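Local coordinates for protein SusD homolog (Bacteroides thetaiotaomicron, PDB 3EHM) that probably binds mucin O-glycans at the cell surface, as a SusD-like lipoprotein serving glycan utilization by this gut symbiont, at residues S115-I127 and K173-M186. Numbering follows the deposited sequence.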
ATOM      1  N   SER A 115     -24.670   5.440  25.168  1.00 28.67           N
ATOM      2  CA  SER A 115     -25.430   4.944  24.024  1.00 28.91           C
ATOM      3  C   SER A 115     -24.627   3.928  23.210  1.00 28.34           C
ATOM      4  O   SER A 115     -23.554   4.241  22.688  1.00 28.62           O
ATOM      5  CB  SER A 115     -25.837   6.114  23.124  1.00 28.35           C
ATOM      6  OG  SER A 115     -26.421   5.655  21.916  1.00 32.49           O
ATOM      7  N   PRO A 116     -25.140   2.695  23.088  1.00 27.62           N
ATOM      8  CA  PRO A 116     -24.430   1.667  22.325  1.00 26.64           C
ATOM      9  C   PRO A 116     -24.220   2.030  20.859  1.00 24.74           C
ATOM     10  O   PRO A 116     -23.192   1.690  20.279  1.00 22.89           O
ATOM     11  CB  PRO A 116     -25.309   0.428  22.508  1.00 27.80           C
ATOM     12  CG  PRO A 116     -26.684   1.010  22.675  1.00 29.26           C
ATOM     13  CD  PRO A 116     -26.421   2.177  23.601  1.00 29.25           C
ATOM     14  N   SER A 117     -25.187   2.719  20.260  1.00 23.02           N
ATOM     15  CA  SER A 117     -25.068   3.107  18.858  1.00 23.75           C
ATOM     16  C   SER A 117     -23.950   4.130  18.683  1.00 22.26           C
ATOM     17  O   SER A 117     -23.259   4.133  17.664  1.00 22.02           O
ATOM     18  CB  SER A 117     -26.393   3.671  18.335  1.00 24.63           C
ATOM     19  OG  SER A 117     -26.765   4.847  19.034  1.00 30.71           O
ATOM     20  N   GLU A 118     -23.770   5.000  19.675  1.00 21.67           N
ATOM     21  CA  GLU A 118     -22.703   5.993  19.605  1.00 21.95           C
ATOM     22  C   GLU A 118     -21.355   5.320  19.834  1.00 20.11           C
ATOM     23  O   GLU A 118     -20.351   5.713  19.241  1.00 18.48           O
ATOM     24  CB  GLU A 118     -22.903   7.099  20.638  1.00 23.90           C
ATOM     25  CG  GLU A 118     -24.035   8.049  20.316  1.00 29.88           C
ATOM     26  CD  GLU A 118     -23.773   9.444  20.849  1.00 32.29           C
ATOM     27  OE1 GLU A 118     -23.388   9.573  22.031  1.00 36.80           O
ATOM     28  OE2 GLU A 118     -23.954  10.412  20.086  1.00 33.95           O
ATOM     29  N   GLN A 119     -21.336   4.311  20.701  1.00 19.79           N
ATOM     30  CA  GLN A 119     -20.108   3.569  20.971  1.00 20.75           C
ATOM     31  C   GLN A 119     -19.672   2.878  19.682  1.00 19.53           C
ATOM     32  O   GLN A 119     -18.485   2.807  19.371  1.00 19.89           O
ATOM     33  CB  GLN A 119     -20.342   2.502  22.040  1.00 22.48           C
ATOM     34  CG  GLN A 119     -20.603   3.034  23.432  1.00 27.70           C
ATOM     35  CD  GLN A 119     -20.949   1.924  24.408  1.00 30.99           C
ATOM     36  OE1 GLN A 119     -20.774   0.739  24.110  1.00 32.95           O
ATOM     37  NE2 GLN A 119     -21.434   2.303  25.588  1.00 33.68           N
ATOM     38  N   ALA A 120     -20.655   2.366  18.946  1.00 18.13           N
ATOM     39  CA  ALA A 120     -20.417   1.674  17.683  1.00 18.07           C
ATOM     40  C   ALA A 120     -19.843   2.637  16.650  1.00 18.15           C
ATOM     41  O   ALA A 120     -18.944   2.280  15.883  1.00 16.23           O
ATOM     42  CB  ALA A 120     -21.720   1.070  17.166  1.00 16.78           C
ATOM     43  N   ILE A 121     -20.375   3.854  16.626  1.00 17.84           N
ATOM     44  CA  ILE A 121     -19.897   4.866  15.696  1.00 16.75           C
ATOM     45  C   ILE A 121     -18.424   5.139  15.966  1.00 15.96           C
ATOM     46  O   ILE A 121     -17.616   5.176  15.041  1.00 14.56           O
ATOM     47  CB  ILE A 121     -20.691   6.179  15.844  1.00 17.89           C
ATOM     48  CG1 ILE A 121     -22.072   6.015  15.202  1.00 19.34           C
ATOM     49  CG2 ILE A 121     -19.923   7.333  15.215  1.00 18.68           C
ATOM     50  CD1 ILE A 121     -22.945   7.247  15.298  1.00 21.63           C
ATOM     51  N   LEU A 122     -18.080   5.320  17.239  1.00 15.60           N
ATOM     52  CA  LEU A 122     -16.699   5.587  17.617  1.00 16.90           C
ATOM     53  C   LEU A 122     -15.779   4.437  17.221  1.00 16.55           C
ATOM     54  O   LEU A 122     -14.685   4.668  16.706  1.00 15.64           O
ATOM     55  CB  LEU A 122     -16.590   5.844  19.128  1.00 17.63           C
ATOM     56  CG  LEU A 122     -15.169   5.999  19.693  1.00 18.53           C
ATOM     57  CD1 LEU A 122     -14.444   7.126  18.983  1.00 18.33           C
ATOM     58  CD2 LEU A 122     -15.233   6.277  21.183  1.00 20.42           C
ATOM     59  N   GLU A 123     -16.213   3.199  17.451  1.00 16.35           N
ATOM     60  CA  GLU A 123     -15.378   2.053  17.098  1.00 17.08           C
ATOM     61  C   GLU A 123     -15.197   1.929  15.586  1.00 16.11           C
ATOM     62  O   GLU A 123     -14.141   1.511  15.119  1.00 16.58           O
ATOM     63  CB  GLU A 123     -15.953   0.755  17.675  1.00 19.07           C
ATOM     64  CG  GLU A 123     -15.882   0.659  19.204  1.00 21.73           C
ATOM     65  CD  GLU A 123     -14.530   1.082  19.773  1.00 24.96           C
ATOM     66  OE1 GLU A 123     -13.480   0.732  19.190  1.00 23.99           O
ATOM     67  OE2 GLU A 123     -14.519   1.763  20.820  1.00 27.20           O
ATOM     68  N   ILE A 124     -16.221   2.287  14.820  1.00 13.98           N
ATOM     69  CA  ILE A 124     -16.108   2.231  13.366  1.00 14.04           C
ATOM     70  C   ILE A 124     -15.106   3.315  12.962  1.00 14.91           C
ATOM     71  O   ILE A 124     -14.253   3.107  12.100  1.00 15.88           O
ATOM     72  CB  ILE A 124     -17.479   2.476  12.686  1.00 15.75           C
ATOM     73  CG1 ILE A 124     -18.377   1.255  12.912  1.00 16.14           C
ATOM     74  CG2 ILE A 124     -17.296   2.747  11.182  1.00 14.51           C
ATOM     75  CD1 ILE A 124     -19.799   1.434  12.436  1.00 15.71           C
ATOM     76  N   ALA A 125     -15.205   4.468  13.612  1.00 13.89           N
ATOM     77  CA  ALA A 125     -14.289   5.571  13.341  1.00 15.15           C
ATOM     78  C   ALA A 125     -12.868   5.141  13.716  1.00 14.11           C
ATOM     79  O   ALA A 125     -11.901   5.506  13.047  1.00 14.55           O
ATOM     80  CB  ALA A 125     -14.699   6.798  14.141  1.00 13.32           C
ATOM     81  N   ASN A 126     -12.746   4.355  14.783  1.00 13.04           N
ATOM     82  CA  ASN A 126     -11.442   3.872  15.222  1.00 14.14           C
ATOM     83  C   ASN A 126     -10.819   2.935  14.179  1.00 12.21           C
ATOM     84  O   ASN A 126      -9.612   2.957  13.959  1.00 11.20           O
ATOM     85  CB  ASN A 126     -11.557   3.152  16.577  1.00 13.34           C
ATOM     86  CG  ASN A 126     -11.716   4.119  17.747  1.00 17.44           C
ATOM     87  OD1 ASN A 126     -11.372   5.296  17.644  1.00 17.48           O
ATOM     88  ND2 ASN A 126     -12.216   3.615  18.873  1.00 16.49           N
ATOM     89  N   ILE A 127     -11.640   2.111  13.540  1.00 12.69           N
ATOM     90  CA  ILE A 127     -11.133   1.197  12.519  1.00 12.53           C
ATOM     91  C   ILE A 127     -10.602   2.006  11.334  1.00 12.68           C
ATOM     92  O   ILE A 127      -9.497   1.762  10.847  1.00 10.78           O
ATOM     93  CB  ILE A 127     -12.234   0.237  12.021  1.00 14.78           C
ATOM     94  CG1 ILE A 127     -12.667  -0.689  13.163  1.00 12.01           C
ATOM     95  CG2 ILE A 127     -11.722  -0.575  10.822  1.00 14.07           C
ATOM     96  CD1 ILE A 127     -13.869  -1.563  12.825  1.00 13.11           C
ATOM     97  N   LYS A 173     -10.719  -4.653  20.533  1.00 18.44           N
ATOM     98  CA  LYS A 173     -11.732  -3.948  21.307  1.00 19.27           C
ATOM     99  C   LYS A 173     -12.887  -3.535  20.400  1.00 18.56           C
ATOM    100  O   LYS A 173     -14.054  -3.686  20.760  1.00 18.62           O
ATOM    101  CB  LYS A 173     -11.142  -2.709  21.976  1.00 21.11           C
ATOM    102  CG  LYS A 173     -12.164  -1.934  22.798  1.00 26.35           C
ATOM    103  CD  LYS A 173     -11.564  -0.688  23.427  1.00 28.39           C
ATOM    104  CE  LYS A 173     -12.629   0.090  24.193  1.00 31.27           C
ATOM    105  NZ  LYS A 173     -12.078   1.338  24.801  1.00 33.45           N
ATOM    106  N   SER A 174     -12.560  -3.010  19.224  1.00 18.45           N
ATOM    107  CA  SER A 174     -13.581  -2.597  18.268  1.00 16.89           C
ATOM    108  C   SER A 174     -14.445  -3.792  17.865  1.00 16.71           C
ATOM    109  O   SER A 174     -15.673  -3.705  17.839  1.00 17.07           O
ATOM    110  CB  SER A 174     -12.934  -1.994  17.014  1.00 18.36           C
ATOM    111  OG  SER A 174     -12.326  -0.743  17.292  1.00 18.71           O
ATOM    112  N   VAL A 175     -13.795  -4.906  17.549  1.00 17.05           N
ATOM    113  CA  VAL A 175     -14.491  -6.121  17.142  1.00 16.21           C
ATOM    114  C   VAL A 175     -15.417  -6.636  18.247  1.00 16.89           C
ATOM    115  O   VAL A 175     -16.573  -6.973  17.998  1.00 15.91           O
ATOM    116  CB  VAL A 175     -13.477  -7.221  16.763  1.00 18.02           C
ATOM    117  CG1 VAL A 175     -14.193  -8.548  16.535  1.00 16.09           C
ATOM    118  CG2 VAL A 175     -12.719  -6.803  15.502  1.00 18.18           C
ATOM    119  N   GLU A 176     -14.905  -6.692  19.470  1.00 17.53           N
ATOM    120  CA  GLU A 176     -15.704  -7.159  20.591  1.00 21.06           C
ATOM    121  C   GLU A 176     -17.009  -6.377  20.724  1.00 20.21           C
ATOM    122  O   GLU A 176     -18.073  -6.950  20.953  1.00 21.39           O
ATOM    123  CB  GLU A 176     -14.915  -7.042  21.899  1.00 23.54           C
ATOM    124  CG  GLU A 176     -15.814  -6.778  23.100  1.00 30.79           C
ATOM    125  CD  GLU A 176     -15.312  -7.416  24.376  1.00 35.88           C
ATOM    126  OE1 GLU A 176     -14.453  -8.323  24.295  1.00 37.58           O
ATOM    127  OE2 GLU A 176     -15.794  -7.022  25.465  1.00 39.57           O
ATOM    128  N   LEU A 177     -16.925  -5.061  20.580  1.00 19.82           N
ATOM    129  CA  LEU A 177     -18.109  -4.228  20.710  1.00 19.38           C
ATOM    130  C   LEU A 177     -19.035  -4.333  19.510  1.00 19.03           C
ATOM    131  O   LEU A 177     -20.238  -4.524  19.668  1.00 18.54           O
ATOM    132  CB  LEU A 177     -17.707  -2.770  20.933  1.00 20.54           C
ATOM    133  CG  LEU A 177     -18.866  -1.799  21.185  1.00 22.52           C
ATOM    134  CD1 LEU A 177     -18.433  -0.729  22.172  1.00 25.41           C
ATOM    135  CD2 LEU A 177     -19.324  -1.182  19.881  1.00 22.11           C
ATOM    136  N   LEU A 178     -18.472  -4.217  18.310  1.00 18.61           N
ATOM    137  CA  LEU A 178     -19.264  -4.272  17.089  1.00 17.67           C
ATOM    138  C   LEU A 178     -19.930  -5.625  16.867  1.00 20.81           C
ATOM    139  O   LEU A 178     -20.949  -5.719  16.178  1.00 19.57           O
ATOM    140  CB  LEU A 178     -18.389  -3.897  15.887  1.00 16.13           C
ATOM    141  CG  LEU A 178     -17.857  -2.457  15.949  1.00 13.85           C
ATOM    142  CD1 LEU A 178     -16.932  -2.183  14.784  1.00 13.25           C
ATOM    143  CD2 LEU A 178     -19.030  -1.484  15.937  1.00 15.66           C
ATOM    144  N   ASN A 179     -19.367  -6.674  17.456  1.00 22.03           N
ATOM    145  CA  ASN A 179     -19.941  -8.007  17.316  1.00 25.15           C
ATOM    146  C   ASN A 179     -21.269  -8.131  18.066  1.00 26.34           C
ATOM    147  O   ASN A 179     -21.989  -9.114  17.903  1.00 28.58           O
ATOM    148  CB  ASN A 179     -18.952  -9.064  17.815  1.00 25.75           C
ATOM    149  CG  ASN A 179     -18.112  -9.651  16.694  1.00 25.22           C
ATOM    150  OD1 ASN A 179     -17.085 -10.282  16.936  1.00 27.71           O
ATOM    151  ND2 ASN A 179     -18.556  -9.457  15.459  1.00 26.38           N
ATOM    152  N   THR A 180     -21.597  -7.130  18.876  1.00 26.65           N
ATOM    153  CA  THR A 180     -22.850  -7.154  19.626  1.00 27.17           C
ATOM    154  C   THR A 180     -23.897  -6.267  18.965  1.00 27.12           C
ATOM    155  O   THR A 180     -25.043  -6.199  19.415  1.00 27.00           O
ATOM    156  CB  THR A 180     -22.655  -6.674  21.080  1.00 26.97           C
ATOM    157  OG1 THR A 180     -22.288  -5.289  21.087  1.00 28.17           O
ATOM    158  CG2 THR A 180     -21.566  -7.490  21.766  1.00 27.53           C
ATOM    159  N   ILE A 181     -23.494  -5.584  17.896  1.00 25.59           N
ATOM    160  CA  ILE A 181     -24.393  -4.698  17.164  1.00 24.46           C
ATOM    161  C   ILE A 181     -24.928  -5.460  15.957  1.00 25.64           C
ATOM    162  O   ILE A 181     -24.157  -5.913  15.109  1.00 25.65           O
ATOM    163  CB  ILE A 181     -23.647  -3.434  16.670  1.00 23.28           C
ATOM    164  CG1 ILE A 181     -22.935  -2.755  17.845  1.00 21.71           C
ATOM    165  CG2 ILE A 181     -24.627  -2.477  16.001  1.00 19.84           C
ATOM    166  CD1 ILE A 181     -23.861  -2.211  18.914  1.00 25.07           C
ATOM    167  N   SER A 182     -26.247  -5.602  15.883  1.00 26.36           N
ATOM    168  CA  SER A 182     -26.873  -6.326  14.783  1.00 27.00           C
ATOM    169  C   SER A 182     -27.637  -5.434  13.806  1.00 25.99           C
ATOM    170  O   SER A 182     -28.105  -5.905  12.769  1.00 27.53           O
ATOM    171  CB  SER A 182     -27.815  -7.395  15.340  1.00 27.58           C
ATOM    172  OG  SER A 182     -28.666  -6.843  16.330  1.00 31.33           O
ATOM    173  N   TYR A 183     -27.765  -4.154  14.131  1.00 24.73           N
ATOM    174  CA  TYR A 183     -28.478  -3.223  13.260  1.00 23.90           C
ATOM    175  C   TYR A 183     -27.505  -2.338  12.481  1.00 23.33           C
ATOM    176  O   TYR A 183     -26.314  -2.306  12.781  1.00 23.43           O
ATOM    177  CB  TYR A 183     -29.421  -2.349  14.089  1.00 23.12           C
ATOM    178  CG  TYR A 183     -28.776  -1.767  15.323  1.00 23.94           C
ATOM    179  CD1 TYR A 183     -28.754  -2.477  16.523  1.00 24.21           C
ATOM    180  CD2 TYR A 183     -28.163  -0.515  15.287  1.00 23.47           C
ATOM    181  CE1 TYR A 183     -28.139  -1.955  17.661  1.00 24.00           C
ATOM    182  CE2 TYR A 183     -27.543   0.017  16.418  1.00 25.87           C
ATOM    183  CZ  TYR A 183     -27.534  -0.711  17.600  1.00 23.46           C
ATOM    184  OH  TYR A 183     -26.909  -0.198  18.712  1.00 22.23           O
ATOM    185  N   SER A 184     -28.015  -1.621  11.483  1.00 22.23           N
ATOM    186  CA  SER A 184     -27.180  -0.746  10.665  1.00 22.36           C
ATOM    187  C   SER A 184     -26.716   0.488  11.438  1.00 20.97           C
ATOM    188  O   SER A 184     -27.431   0.998  12.302  1.00 20.84           O
ATOM    189  CB  SER A 184     -27.945  -0.313   9.413  1.00 24.19           C
ATOM    190  OG  SER A 184     -28.309  -1.440   8.631  1.00 29.77           O
ATOM    191  N   VAL A 185     -25.515   0.964  11.118  1.00 19.63           N
ATOM    192  CA  VAL A 185     -24.950   2.130  11.780  1.00 19.06           C
ATOM    193  C   VAL A 185     -24.411   3.138  10.764  1.00 19.17           C
ATOM    194  O   VAL A 185     -23.553   2.809   9.941  1.00 16.84           O
ATOM    195  CB  VAL A 185     -23.809   1.717  12.738  1.00 20.18           C
ATOM    196  CG1 VAL A 185     -23.104   2.959  13.283  1.00 20.67           C
ATOM    197  CG2 VAL A 185     -24.368   0.886  13.883  1.00 20.15           C
HETATM  198  N   MSE A 186     -24.926   4.364  10.826  1.00 19.75           N
HETATM  199  CA  MSE A 186     -24.507   5.437   9.924  1.00 20.95           C
HETATM  200  C   MSE A 186     -24.524   5.074   8.443  1.00 19.35           C
HETATM  201  O   MSE A 186     -23.644   5.498   7.695  1.00 16.99           O
HETATM  202  CB  MSE A 186     -23.099   5.911  10.280  1.00 25.61           C
HETATM  203  CG  MSE A 186     -23.013   6.875  11.444  1.00 32.10           C
HETATM  204 SE   MSE A 186     -21.242   7.623  11.483  1.00 38.71          SE
HETATM  205  CE  MSE A 186     -20.237   5.986  11.751  1.00 37.96           C
TER
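Leu-178 enters the face of helix 116-127 as a knob, its hole lined by Ala-120, Glu-123, Ile-124 and Ile-127. Its CD1 meets Ile-127 CD1 tip to tip at 3.7 Å, while CD2 lies against Ala-120, whose CB is 3.9 Å away. The small methyl of Ala-120 lets the following turn come close as well, with Ile-181 CG1 at 4.1 Å from that CB. Further along the returning chain, Val-185 CG1 packs on Ile-124 CD1 (3.7 Å), the two side chains running alongside each other in opposed senses. Selenomethionine Met-186 then crosses Ile-121 at about a right angle; its bend at chi3 (-61°) turns CE back onto Ile-121 CG2, 3.7 Å away.

Toward the polar edge, Glu-123 is the reciprocal knob, set among Lys-173, Ser-174, Leu-177 and Leu-178. A bend at chi2 (-45°) folds its carboxylate over Ser-174, whose OG donates to the anti lone pair of Glu-123 OE1 at 2.7 Å. Asn-126 ND2 reaches Glu-123 OE1 from above the carboxylate plane (3.2 Å), so this oxygen accepts two bonds; the OD1 of the same amide takes a hydrogen bond from Trp-103 NE1, which helps fix its rotation. Were Glu-123 an alanine, Ser-174 OG and Asn-126 ND2 would probably lose their shared acceptor and a gap would open beside Leu-177.

The axes of segments 116-127 and 173-178 approach to 9.4 Å at 145°, the near-antiparallel, knobs-into-holes packing of helical hairpins, consistent with the tetratricopeptide-like helical scaffold of SusD homologues.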